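Local coordinates for lectin-like protein (Entamoeba histolytica HM-1:IMSS-A, PDB 5ZBT) that is of unknown function but may bind D-mannose through its legume lectin-like domain, the part present here, which resembles that of the cargo receptor ERGIC-53, at residues E152-A160 and M193-I201. Numbering follows the deposited sequence.
Sequences EMYYQCSVA and MDCITIEDI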
ATOM      1  N   GLU A 152     -16.949   6.005   4.415  1.00 24.16           N
ATOM      2  CA  GLU A 152     -16.912   7.366   4.931  1.00 23.95           C
ATOM      3  C   GLU A 152     -16.334   8.343   3.905  1.00 24.08           C
ATOM      4  O   GLU A 152     -16.756   9.504   3.849  1.00 26.08           O
ATOM      5  CB  GLU A 152     -16.115   7.401   6.233  1.00 22.18           C
ATOM      6  CG  GLU A 152     -15.899   8.797   6.765  1.00 25.42           C
ATOM      7  CD  GLU A 152     -15.211   8.820   8.126  1.00 35.04           C
ATOM      8  OE1 GLU A 152     -14.983   7.738   8.722  1.00 29.84           O
ATOM      9  OE2 GLU A 152     -14.912   9.937   8.602  1.00 36.20           O
ATOM     10  N   MET A 153     -15.377   7.892   3.092  1.00 22.12           N
ATOM     11  CA  MET A 153     -14.766   8.682   2.029  1.00 18.25           C
ATOM     12  C   MET A 153     -14.290   7.731   0.943  1.00 19.11           C
ATOM     13  O   MET A 153     -13.770   6.654   1.246  1.00 17.48           O
ATOM     14  CB  MET A 153     -13.567   9.499   2.513  1.00 18.04           C
ATOM     15  CG  MET A 153     -13.803  10.427   3.676  1.00 17.55           C
ATOM     16  SD  MET A 153     -12.360  11.478   3.907  1.00 25.13           S
ATOM     17  CE  MET A 153     -12.633  12.075   5.585  1.00 29.37           C
ATOM     18  N   TYR A 154     -14.463   8.136  -0.316  1.00 21.93           N
ATOM     19  CA  TYR A 154     -13.983   7.353  -1.452  1.00 18.16           C
ATOM     20  C   TYR A 154     -13.507   8.298  -2.548  1.00 17.14           C
ATOM     21  O   TYR A 154     -14.265   9.157  -2.992  1.00 21.65           O
ATOM     22  CB  TYR A 154     -15.061   6.410  -2.000  1.00 15.84           C
ATOM     23  CG  TYR A 154     -14.585   5.699  -3.257  1.00 21.64           C
ATOM     24  CD1 TYR A 154     -13.736   4.598  -3.184  1.00 20.93           C
ATOM     25  CD2 TYR A 154     -14.934   6.164  -4.510  1.00 22.79           C
ATOM     26  CE1 TYR A 154     -13.268   3.959  -4.332  1.00 20.82           C
ATOM     27  CE2 TYR A 154     -14.474   5.538  -5.660  1.00 25.39           C
ATOM     28  CZ  TYR A 154     -13.645   4.437  -5.564  1.00 24.38           C
ATOM     29  OH  TYR A 154     -13.198   3.829  -6.713  1.00 25.59           O
ATOM     30  N   TYR A 155     -12.269   8.118  -2.992  1.00 17.19           N
ATOM     31  CA  TYR A 155     -11.636   8.942  -4.010  1.00 14.15           C
ATOM     32  C   TYR A 155     -10.913   8.030  -4.988  1.00 16.60           C
ATOM     33  O   TYR A 155     -10.478   6.933  -4.622  1.00 15.53           O
ATOM     34  CB  TYR A 155     -10.623   9.926  -3.409  1.00 12.35           C
ATOM     35  CG  TYR A 155     -11.204  11.067  -2.585  1.00 18.31           C
ATOM     36  CD1 TYR A 155     -11.706  10.848  -1.307  1.00 19.32           C
ATOM     37  CD2 TYR A 155     -11.215  12.371  -3.074  1.00 22.33           C
ATOM     38  CE1 TYR A 155     -12.223  11.887  -0.547  1.00 18.57           C
ATOM     39  CE2 TYR A 155     -11.729  13.420  -2.315  1.00 19.86           C
ATOM     40  CZ  TYR A 155     -12.229  13.162  -1.058  1.00 19.95           C
ATOM     41  OH  TYR A 155     -12.739  14.178  -0.302  1.00 27.75           O
ATOM     42  N   GLN A 156     -10.763   8.483  -6.229  1.00 15.06           N
ATOM     43  CA  GLN A 156     -10.055   7.645  -7.183  1.00 16.17           C
ATOM     44  C   GLN A 156      -9.371   8.495  -8.242  1.00 16.11           C
ATOM     45  O   GLN A 156      -9.657   9.677  -8.420  1.00 13.69           O
ATOM     46  CB  GLN A 156     -10.986   6.618  -7.832  1.00 17.23           C
ATOM     47  CG  GLN A 156     -12.042   7.194  -8.743  1.00 23.35           C
ATOM     48  CD  GLN A 156     -13.029   6.130  -9.250  1.00 27.77           C
ATOM     49  OE1 GLN A 156     -13.247   5.090  -8.614  1.00 25.47           O
ATOM     50  NE2 GLN A 156     -13.615   6.389 -10.404  1.00 24.42           N
ATOM     51  N   CYS A 157      -8.429   7.865  -8.919  1.00 17.42           N
ATOM     52  CA  CYS A 157      -7.719   8.463 -10.027  1.00 14.63           C
ATOM     53  C   CYS A 157      -7.199   7.314 -10.879  1.00 18.74           C
ATOM     54  O   CYS A 157      -7.313   6.137 -10.517  1.00 16.63           O
ATOM     55  CB  CYS A 157      -6.577   9.362  -9.542  1.00 16.79           C
ATOM     56  SG  CYS A 157      -4.980   8.483  -9.420  1.00 22.83           S
ATOM     57  N   SER A 158      -6.597   7.663 -12.002  1.00 19.24           N
ATOM     58  CA  SER A 158      -6.107   6.680 -12.948  1.00 18.99           C
ATOM     59  C   SER A 158      -4.732   7.131 -13.398  1.00 19.10           C
ATOM     60  O   SER A 158      -4.560   8.306 -13.739  1.00 18.60           O
ATOM     61  CB  SER A 158      -7.067   6.565 -14.126  1.00 17.13           C
ATOM     62  OG  SER A 158      -6.714   5.500 -14.972  1.00 23.91           O
ATOM     63  N   VAL A 159      -3.750   6.223 -13.369  1.00 19.09           N
ATOM     64  CA  VAL A 159      -2.388   6.550 -13.783  1.00 19.15           C
ATOM     65  C   VAL A 159      -1.818   5.417 -14.624  1.00 21.13           C
ATOM     66  O   VAL A 159      -1.726   4.277 -14.155  1.00 20.84           O
ATOM     67  CB  VAL A 159      -1.450   6.835 -12.600  1.00 22.38           C
ATOM     68  CG1 VAL A 159      -0.027   7.082 -13.132  1.00 19.07           C
ATOM     69  CG2 VAL A 159      -1.934   8.043 -11.817  1.00 16.92           C
ATOM     70  N   ALA A 160      -1.380   5.742 -15.840  1.00 19.08           N
ATOM     71  CA  ALA A 160      -0.846   4.745 -16.753  1.00 18.25           C
ATOM     72  C   ALA A 160       0.577   4.353 -16.381  1.00 17.55           C
ATOM     73  O   ALA A 160       1.341   5.148 -15.831  1.00 22.26           O
ATOM     74  CB  ALA A 160      -0.866   5.272 -18.191  1.00 22.91           C
ATOM     75  N   MET A 193       3.356  12.162 -10.588  1.00 14.98           N
ATOM     76  CA  MET A 193       2.004  12.327 -11.102  1.00 14.45           C
ATOM     77  C   MET A 193       1.039  12.600  -9.958  1.00 13.09           C
ATOM     78  O   MET A 193       1.047  11.884  -8.949  1.00 12.31           O
ATOM     79  CB  MET A 193       1.556  11.081 -11.859  1.00 14.60           C
ATOM     80  CG  MET A 193       2.545  10.601 -12.871  1.00 19.10           C
ATOM     81  SD  MET A 193       2.415  11.556 -14.384  1.00 27.09           S
ATOM     82  CE  MET A 193       2.002  10.209 -15.490  1.00 29.66           C
ATOM     83  N   ASP A 194       0.216  13.633 -10.129  1.00 13.95           N
ATOM     84  CA  ASP A 194      -0.901  13.885  -9.236  1.00 15.28           C
ATOM     85  C   ASP A 194      -1.857  12.693  -9.225  1.00 15.57           C
ATOM     86  O   ASP A 194      -1.960  11.933 -10.192  1.00 14.84           O
ATOM     87  CB  ASP A 194      -1.652  15.139  -9.684  1.00 14.81           C
ATOM     88  CG  ASP A 194      -0.840  16.422  -9.499  1.00 22.02           C
ATOM     89  OD1 ASP A 194       0.032  16.483  -8.602  1.00 25.27           O
ATOM     90  OD2 ASP A 194      -1.085  17.391 -10.250  1.00 33.61           O
ATOM     91  N   CYS A 195      -2.585  12.541  -8.125  1.00 14.24           N
ATOM     92  CA  CYS A 195      -3.624  11.518  -8.108  1.00 14.75           C
ATOM     93  C   CYS A 195      -4.817  11.955  -7.253  1.00 13.59           C
ATOM     94  O   CYS A 195      -5.896  12.241  -7.780  1.00 16.19           O
ATOM     95  CB  CYS A 195      -3.024  10.187  -7.632  1.00 15.49           C
ATOM     96  SG  CYS A 195      -4.168   8.798  -7.540  1.00 21.41           S
ATOM     97  N   ILE A 196      -4.634  12.064  -5.944  1.00 13.44           N
ATOM     98  CA  ILE A 196      -5.728  12.351  -5.028  1.00 10.90           C
ATOM     99  C   ILE A 196      -5.236  13.334  -3.971  1.00 14.40           C
ATOM    100  O   ILE A 196      -4.108  13.224  -3.466  1.00 12.55           O
ATOM    101  CB  ILE A 196      -6.257  11.052  -4.381  1.00 15.80           C
ATOM    102  CG1 ILE A 196      -7.094  10.245  -5.379  1.00 13.33           C
ATOM    103  CG2 ILE A 196      -7.038  11.327  -3.077  1.00 11.39           C
ATOM    104  CD1 ILE A 196      -7.229   8.772  -5.004  1.00 18.36           C
ATOM    105  N   THR A 197      -6.079  14.312  -3.660  1.00 12.11           N
ATOM    106  CA  THR A 197      -5.922  15.148  -2.480  1.00 15.62           C
ATOM    107  C   THR A 197      -7.212  15.069  -1.681  1.00 17.68           C
ATOM    108  O   THR A 197      -8.298  15.219  -2.250  1.00 18.72           O
ATOM    109  CB  THR A 197      -5.630  16.608  -2.857  1.00 15.96           C
ATOM    110  OG1 THR A 197      -4.407  16.669  -3.588  1.00 20.24           O
ATOM    111  CG2 THR A 197      -5.484  17.460  -1.625  1.00 18.72           C
ATOM    112  N   ILE A 198      -7.099  14.836  -0.376  1.00 14.53           N
ATOM    113  CA  ILE A 198      -8.248  14.802   0.523  1.00 14.50           C
ATOM    114  C   ILE A 198      -8.040  15.850   1.598  1.00 20.87           C
ATOM    115  O   ILE A 198      -7.068  15.779   2.368  1.00 20.13           O
ATOM    116  CB  ILE A 198      -8.447  13.421   1.168  1.00 18.17           C
ATOM    117  CG1 ILE A 198      -8.420  12.314   0.118  1.00 15.73           C
ATOM    118  CG2 ILE A 198      -9.769  13.385   1.943  1.00 16.91           C
ATOM    119  CD1 ILE A 198      -8.585  10.963   0.711  1.00 17.31           C
ATOM    120  N   GLU A 199      -8.960  16.802   1.676  1.00 19.12           N
ATOM    121  CA  GLU A 199      -8.916  17.788   2.743  1.00 24.07           C
ATOM    122  C   GLU A 199      -9.688  17.296   3.966  1.00 20.43           C
ATOM    123  O   GLU A 199     -10.523  16.388   3.887  1.00 21.17           O
ATOM    124  CB  GLU A 199      -9.482  19.120   2.261  1.00 21.30           C
ATOM    125  CG  GLU A 199      -9.014  19.498   0.882  1.00 21.13           C
ATOM    126  CD  GLU A 199      -7.689  20.234   0.894  1.00 27.95           C
ATOM    127  OE1 GLU A 199      -7.176  20.534   1.999  1.00 31.01           O
ATOM    128  OE2 GLU A 199      -7.162  20.510  -0.210  1.00 35.27           O
ATOM    129  N   ASP A 200      -9.370  17.893   5.111  1.00 18.30           N
ATOM    130  CA  ASP A 200     -10.084  17.649   6.369  1.00 28.09           C
ATOM    131  C   ASP A 200     -10.255  16.149   6.659  1.00 25.38           C
ATOM    132  O   ASP A 200     -11.331  15.666   7.018  1.00 27.28           O
ATOM    133  CB  ASP A 200     -11.433  18.380   6.371  1.00 27.35           C
ATOM    134  CG  ASP A 200     -12.062  18.427   7.746  1.00 32.60           C
ATOM    135  OD1 ASP A 200     -11.385  18.888   8.697  1.00 39.45           O
ATOM    136  OD2 ASP A 200     -13.232  17.995   7.879  1.00 35.04           O
ATOM    137  N   ILE A 201      -9.164  15.402   6.520  1.00 24.68           N
ATOM    138  CA  ILE A 201      -9.149  13.971   6.800  1.00 18.29           C
ATOM    139  C   ILE A 201      -8.204  13.741   7.968  1.00 20.33           C
ATOM    140  O   ILE A 201      -7.096  14.293   8.000  1.00 24.62           O
ATOM    141  CB  ILE A 201      -8.737  13.150   5.564  1.00 18.52           C
ATOM    142  CG1 ILE A 201      -8.658  11.663   5.885  1.00 16.12           C
ATOM    143  CG2 ILE A 201      -7.417  13.645   4.973  1.00 18.84           C
ATOM    144  CD1 ILE A 201      -8.418  10.825   4.626  1.00 12.87           C
TER
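At one margin of the legume-lectin beta sandwich, the outermost strands 153-158 and 191-198 of the two antiparallel sheets face each other and are stitched together by the C157–C195 disulfide. The axes of strands 153-158 and 193-198 run nearly antiparallel, at 172°, but no backbone hydrogen bond joins them; each pairs within its own sheet, 153-158 with strand 135-142 and 191-198 with strand 181-188. C157 SG meets C195 SG at 2.1 Å, with a torsion of -95° about the S–S bond, close to the relaxed right angle. C195 and I196 form a classic beta bulge against strand 181-188, and C195 SG lies anti to its backbone N (chi1 180°), a rotation that carries the sulfur across to C157.

Beyond the disulfide, Y155 lays one ring face over I198, whose CG1 stands 3.8 Å from the ring centroid, almost on the normal, in a CH-pi contact. The broad ring suits a branched isoleucine, and I198 CD1 also reaches Y155 CD1 at 3.7 Å. I196 CG2 packs against Y155 CB at 3.9 Å. Farther on, the extended, unbranched chain of M153 rests SD on I198 CG2 (3.8 Å) and reaches with CE to I201 CG1. Dispersion contacts thus join the inward sides of these edge strands, while a single covalent bond ties them and limits how far they can part.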